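Local coordinates for beta-galactosidase (Marinomonas sp. ef1, PDB 6Y2K), which hydrolyses terminal, non-reducing beta-D-galactose residues from beta-galactosides, as a cold-active, hexameric enzyme of glycoside hydrolase family 42, at residues Q481-A493 against A511-V523. Numbering follows the deposited sequence.
Sequences QNRLNSYQGVLLA and APGPLASLLPLTV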
loop_
_atom_site.group_PDB
_atom_site.type_symbol
_atom_site.label_atom_id
_atom_site.label_comp_id
_atom_site.label_asym_id
_atom_site.label_seq_id
_atom_site.Cartn_x
_atom_site.Cartn_y
_atom_site.Cartn_z
ATOM N N GLN A 481 -27.678 -29.123 -31.932
ATOM C CA GLN A 481 -26.704 -30.220 -31.864
ATOM C C GLN A 481 -26.434 -30.852 -33.243
ATOM O O GLN A 481 -25.285 -31.176 -33.555
ATOM C CB GLN A 481 -27.098 -31.292 -30.841
ATOM C CG GLN A 481 -25.982 -32.295 -30.535
ATOM C CD GLN A 481 -24.697 -31.637 -30.040
ATOM O OE1 GLN A 481 -24.729 -30.780 -29.150
ATOM N NE2 GLN A 481 -23.562 -32.036 -30.617
ATOM N N ASN A 482 -27.479 -30.995 -34.062
ATOM C CA ASN A 482 -27.318 -31.477 -35.449
ATOM C C ASN A 482 -26.422 -30.555 -36.275
ATOM O O ASN A 482 -25.535 -31.032 -36.986
ATOM C CB ASN A 482 -28.673 -31.622 -36.155
ATOM C CG ASN A 482 -29.502 -32.767 -35.612
ATOM O OD1 ASN A 482 -28.971 -33.786 -35.158
ATOM N ND2 ASN A 482 -30.825 -32.608 -35.664
ATOM N N ARG A 483 -26.651 -29.246 -36.173
ATOM C CA ARG A 483 -25.798 -28.261 -36.845
ATOM C C ARG A 483 -24.342 -28.329 -36.354
ATOM O O ARG A 483 -23.420 -28.227 -37.157
ATOM C CB ARG A 483 -26.351 -26.840 -36.692
ATOM C CG ARG A 483 -27.617 -26.571 -37.508
ATOM C CD ARG A 483 -27.991 -25.092 -37.525
ATOM N NE ARG A 483 -28.433 -24.623 -36.210
ATOM C CZ ARG A 483 -29.649 -24.802 -35.683
ATOM N NH1 ARG A 483 -29.923 -24.321 -34.469
ATOM N NH2 ARG A 483 -30.603 -25.464 -36.344
ATOM N N LEU A 484 -24.142 -28.525 -35.050
ATOM C CA LEU A 484 -22.788 -28.688 -34.502
ATOM C C LEU A 484 -22.124 -29.967 -34.996
ATOM O O LEU A 484 -20.938 -29.944 -35.336
ATOM C CB LEU A 484 -22.782 -28.651 -32.970
ATOM C CG LEU A 484 -23.218 -27.325 -32.321
ATOM C CD1 LEU A 484 -23.246 -27.476 -30.807
ATOM C CD2 LEU A 484 -22.317 -26.175 -32.729
ATOM N N ASN A 485 -22.887 -31.059 -35.062
ATOM C CA ASN A 485 -22.362 -32.348 -35.551
ATOM C C ASN A 485 -21.824 -32.273 -36.987
ATOM O O ASN A 485 -20.820 -32.907 -37.300
ATOM C CB ASN A 485 -23.434 -33.451 -35.459
ATOM C CG ASN A 485 -23.741 -33.864 -34.024
ATOM O OD1 ASN A 485 -22.923 -33.690 -33.113
ATOM N ND2 ASN A 485 -24.931 -34.426 -33.819
ATOM N N SER A 486 -22.476 -31.490 -37.844
ATOM C CA SER A 486 -22.062 -31.367 -39.244
ATOM C C SER A 486 -21.139 -30.168 -39.526
ATOM O O SER A 486 -20.576 -30.081 -40.615
ATOM C CB SER A 486 -23.295 -31.304 -40.146
ATOM O OG SER A 486 -24.037 -30.123 -39.901
ATOM N N TYR A 487 -20.979 -29.259 -38.556
ATOM C CA TYR A 487 -20.141 -28.068 -38.729
ATOM C C TYR A 487 -18.709 -28.481 -39.058
ATOM O O TYR A 487 -18.147 -29.370 -38.407
ATOM C CB TYR A 487 -20.196 -27.189 -37.464
ATOM C CG TYR A 487 -19.291 -25.976 -37.462
ATOM C CD1 TYR A 487 -19.444 -24.958 -38.398
ATOM C CD2 TYR A 487 -18.290 -25.838 -36.496
ATOM C CE1 TYR A 487 -18.614 -23.844 -38.384
ATOM C CE2 TYR A 487 -17.460 -24.732 -36.469
ATOM C CZ TYR A 487 -17.621 -23.741 -37.411
ATOM O OH TYR A 487 -16.790 -22.662 -37.373
ATOM N N GLN A 488 -18.148 -27.858 -40.096
ATOM C CA GLN A 488 -16.822 -28.207 -40.623
ATOM C C GLN A 488 -15.686 -27.297 -40.126
ATOM O O GLN A 488 -14.519 -27.603 -40.361
ATOM C CB GLN A 488 -16.851 -28.198 -42.162
ATOM C CG GLN A 488 -17.759 -29.265 -42.778
ATOM C CD GLN A 488 -17.388 -30.677 -42.345
ATOM O OE1 GLN A 488 -16.355 -31.220 -42.760
ATOM N NE2 GLN A 488 -18.236 -31.290 -41.531
ATOM N N GLY A 489 -16.016 -26.191 -39.453
ATOM C CA GLY A 489 -14.995 -25.300 -38.889
ATOM C C GLY A 489 -14.501 -25.776 -37.527
ATOM O O GLY A 489 -14.681 -26.946 -37.158
ATOM N N VAL A 490 -13.887 -24.857 -36.779
ATOM C CA VAL A 490 -13.335 -25.145 -35.457
ATOM C C VAL A 490 -14.317 -24.688 -34.373
ATOM O O VAL A 490 -14.775 -23.561 -34.400
ATOM C CB VAL A 490 -11.963 -24.457 -35.271
ATOM C CG1 VAL A 490 -11.411 -24.702 -33.870
ATOM C CG2 VAL A 490 -10.976 -24.957 -36.323
ATOM N N LEU A 491 -14.627 -25.573 -33.428
ATOM C CA LEU A 491 -15.580 -25.290 -32.344
ATOM C C LEU A 491 -14.894 -25.179 -30.988
ATOM O O LEU A 491 -14.148 -26.084 -30.600
ATOM C CB LEU A 491 -16.630 -26.407 -32.255
ATOM C CG LEU A 491 -17.620 -26.345 -31.084
ATOM C CD1 LEU A 491 -18.529 -25.126 -31.196
ATOM C CD2 LEU A 491 -18.438 -27.632 -30.986
ATOM N N LEU A 492 -15.191 -24.093 -30.269
ATOM C CA LEU A 492 -14.909 -23.981 -28.830
ATOM C C LEU A 492 -16.225 -23.806 -28.065
ATOM O O LEU A 492 -16.916 -22.791 -28.220
ATOM C CB LEU A 492 -13.974 -22.797 -28.547
ATOM C CG LEU A 492 -13.672 -22.509 -27.062
ATOM C CD1 LEU A 492 -13.020 -23.718 -26.410
ATOM C CD2 LEU A 492 -12.807 -21.269 -26.886
ATOM N N ALA A 493 -16.569 -24.798 -27.251
ATOM C CA ALA A 493 -17.707 -24.713 -26.346
ATOM C C ALA A 493 -17.203 -24.313 -24.964
ATOM O O ALA A 493 -16.284 -24.928 -24.430
ATOM C CB ALA A 493 -18.437 -26.040 -26.276
ATOM N N ALA A 511 -23.977 -32.535 -17.572
ATOM C CA ALA A 511 -23.325 -31.636 -18.527
ATOM C C ALA A 511 -22.103 -32.332 -19.145
ATOM O O ALA A 511 -21.466 -33.131 -18.464
ATOM C CB ALA A 511 -22.924 -30.334 -17.843
ATOM N N PRO A 512 -21.767 -32.073 -20.412
ATOM C CA PRO A 512 -22.397 -31.082 -21.285
ATOM C C PRO A 512 -23.560 -31.609 -22.162
ATOM O O PRO A 512 -23.772 -31.107 -23.261
ATOM C CB PRO A 512 -21.224 -30.631 -22.149
ATOM C CG PRO A 512 -20.437 -31.891 -22.326
ATOM C CD PRO A 512 -20.569 -32.652 -21.036
ATOM N N GLY A 513 -24.324 -32.582 -21.669
ATOM C CA GLY A 513 -25.630 -32.896 -22.245
ATOM C C GLY A 513 -25.553 -33.399 -23.681
ATOM O O GLY A 513 -24.802 -34.326 -23.953
ATOM N N PRO A 514 -26.294 -32.766 -24.618
ATOM C CA PRO A 514 -26.231 -33.203 -26.027
ATOM C C PRO A 514 -24.850 -33.097 -26.668
ATOM O O PRO A 514 -24.572 -33.830 -27.613
ATOM C CB PRO A 514 -27.209 -32.259 -26.739
ATOM C CG PRO A 514 -28.110 -31.770 -25.674
ATOM C CD PRO A 514 -27.266 -31.674 -24.442
ATOM N N LEU A 515 -24.002 -32.194 -26.165
ATOM C CA LEU A 515 -22.646 -32.009 -26.697
ATOM C C LEU A 515 -21.710 -33.192 -26.410
ATOM O O LEU A 515 -20.698 -33.337 -27.081
ATOM C CB LEU A 515 -22.019 -30.722 -26.123
ATOM C CG LEU A 515 -20.778 -30.153 -26.821
ATOM C CD1 LEU A 515 -21.166 -29.390 -28.079
ATOM C CD2 LEU A 515 -19.992 -29.244 -25.888
ATOM N N ALA A 516 -22.028 -34.015 -25.413
ATOM C CA ALA A 516 -21.160 -35.125 -25.013
ATOM C C ALA A 516 -20.848 -36.139 -26.120
ATOM O O ALA A 516 -19.782 -36.746 -26.095
ATOM C CB ALA A 516 -21.728 -35.849 -23.795
ATOM N N SER A 517 -21.755 -36.336 -27.073
ATOM C CA SER A 517 -21.466 -37.203 -28.226
ATOM C C SER A 517 -20.347 -36.625 -29.101
ATOM O O SER A 517 -19.541 -37.376 -29.632
ATOM C CB SER A 517 -22.731 -37.469 -29.063
ATOM O OG SER A 517 -23.282 -36.263 -29.574
ATOM N N LEU A 518 -20.286 -35.298 -29.218
ATOM C CA LEU A 518 -19.242 -34.606 -29.994
ATOM C C LEU A 518 -17.942 -34.437 -29.188
ATOM O O LEU A 518 -16.833 -34.540 -29.728
ATOM C CB LEU A 518 -19.740 -33.211 -30.404
ATOM C CG LEU A 518 -19.724 -32.748 -31.864
ATOM C CD1 LEU A 518 -19.700 -31.226 -31.901
ATOM C CD2 LEU A 518 -18.598 -33.337 -32.707
ATOM N N LEU A 519 -18.100 -34.113 -27.906
ATOM C CA LEU A 519 -16.991 -33.827 -27.004
ATOM C C LEU A 519 -17.161 -34.689 -25.758
ATOM O O LEU A 519 -17.815 -34.269 -24.804
ATOM C CB LEU A 519 -16.986 -32.334 -26.655
ATOM C CG LEU A 519 -16.292 -31.459 -27.700
ATOM C CD1 LEU A 519 -16.779 -30.015 -27.679
ATOM C CD2 LEU A 519 -14.790 -31.514 -27.480
ATOM N N PRO A 520 -16.617 -35.927 -25.778
ATOM C CA PRO A 520 -16.881 -36.839 -24.659
ATOM C C PRO A 520 -16.186 -36.444 -23.345
ATOM O O PRO A 520 -14.985 -36.661 -23.165
ATOM C CB PRO A 520 -16.400 -38.200 -25.180
ATOM C CG PRO A 520 -15.424 -37.882 -26.263
ATOM C CD PRO A 520 -15.889 -36.592 -26.876
ATOM N N LEU A 521 -16.973 -35.860 -22.447
ATOM C CA LEU A 521 -16.528 -35.517 -21.101
ATOM C C LEU A 521 -17.730 -35.460 -20.166
ATOM O O LEU A 521 -18.874 -35.404 -20.628
ATOM C CB LEU A 521 -15.801 -34.172 -21.129
ATOM C CG LEU A 521 -16.627 -32.963 -21.591
ATOM C CD1 LEU A 521 -17.007 -32.088 -20.405
ATOM C CD2 LEU A 521 -15.866 -32.144 -22.616
ATOM N N THR A 522 -17.465 -35.478 -18.861
ATOM C CA THR A 522 -18.504 -35.396 -17.849
ATOM C C THR A 522 -18.138 -34.323 -16.826
ATOM O O THR A 522 -17.062 -34.379 -16.240
ATOM C CB THR A 522 -18.682 -36.748 -17.132
ATOM O OG1 THR A 522 -19.049 -37.746 -18.090
ATOM C CG2 THR A 522 -19.773 -36.668 -16.055
ATOM N N VAL A 523 -19.026 -33.353 -16.623
ATOM C CA VAL A 523 -18.882 -32.394 -15.529
ATOM C C VAL A 523 -19.445 -33.063 -14.287
ATOM O O VAL A 523 -20.661 -33.197 -14.131
ATOM C CB VAL A 523 -19.620 -31.065 -15.783
ATOM C CG1 VAL A 523 -19.450 -30.107 -14.596
ATOM C CG2 VAL A 523 -19.126 -30.424 -17.074
HETATM O O HOH W 1 -22.238 -35.978 -31.951
#
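A chi1 of -168° swings CG of Gln481 opposite its own N, and a bend at chi2 (57°) lays the amide against the backbone of Pro514, while Leu515, whose CG likewise points opposite its N, sends its two methyls to Leu484 and Ala493. The contact lies in the trimerisation domain, where helix 478-486 and strand 490-493, which runs parallel to its neighbours 467-470 and 576-579 in the mixed sheet, pack against the irregular, helix-like turn 514-518. Gln481 CD sits 3.3 Å from Pro514 O, yet no direct hydrogen bond joins the two segments. Gln481 NE2 donates within its own helix, to Asn485 OD1 at 3.1 Å, reaching it from well above the carbonyl plane, though OD1 lies nearly in the amide plane of Gln481. Replacing Gln481 with an alanine removes the amide and is likely to leave the Asn485 carboxamide freer to turn, with a gap beside Pro514 and Leu518. Next to the amide the leucines close up: Leu484 and Leu515 cross at about a right angle, their CD1 atoms 3.9 Å apart, and Leu491 CD2 meets Leu518 CD1 at the same distance. Leu515 CD2 rests on Ala493 CB at 3.6 Å. At the exposed margin one water bridges the segments, donating to Asn485 OD1 at 2.7 Å and hydrogen-bonded to Ser517 OG at 2.6 Å.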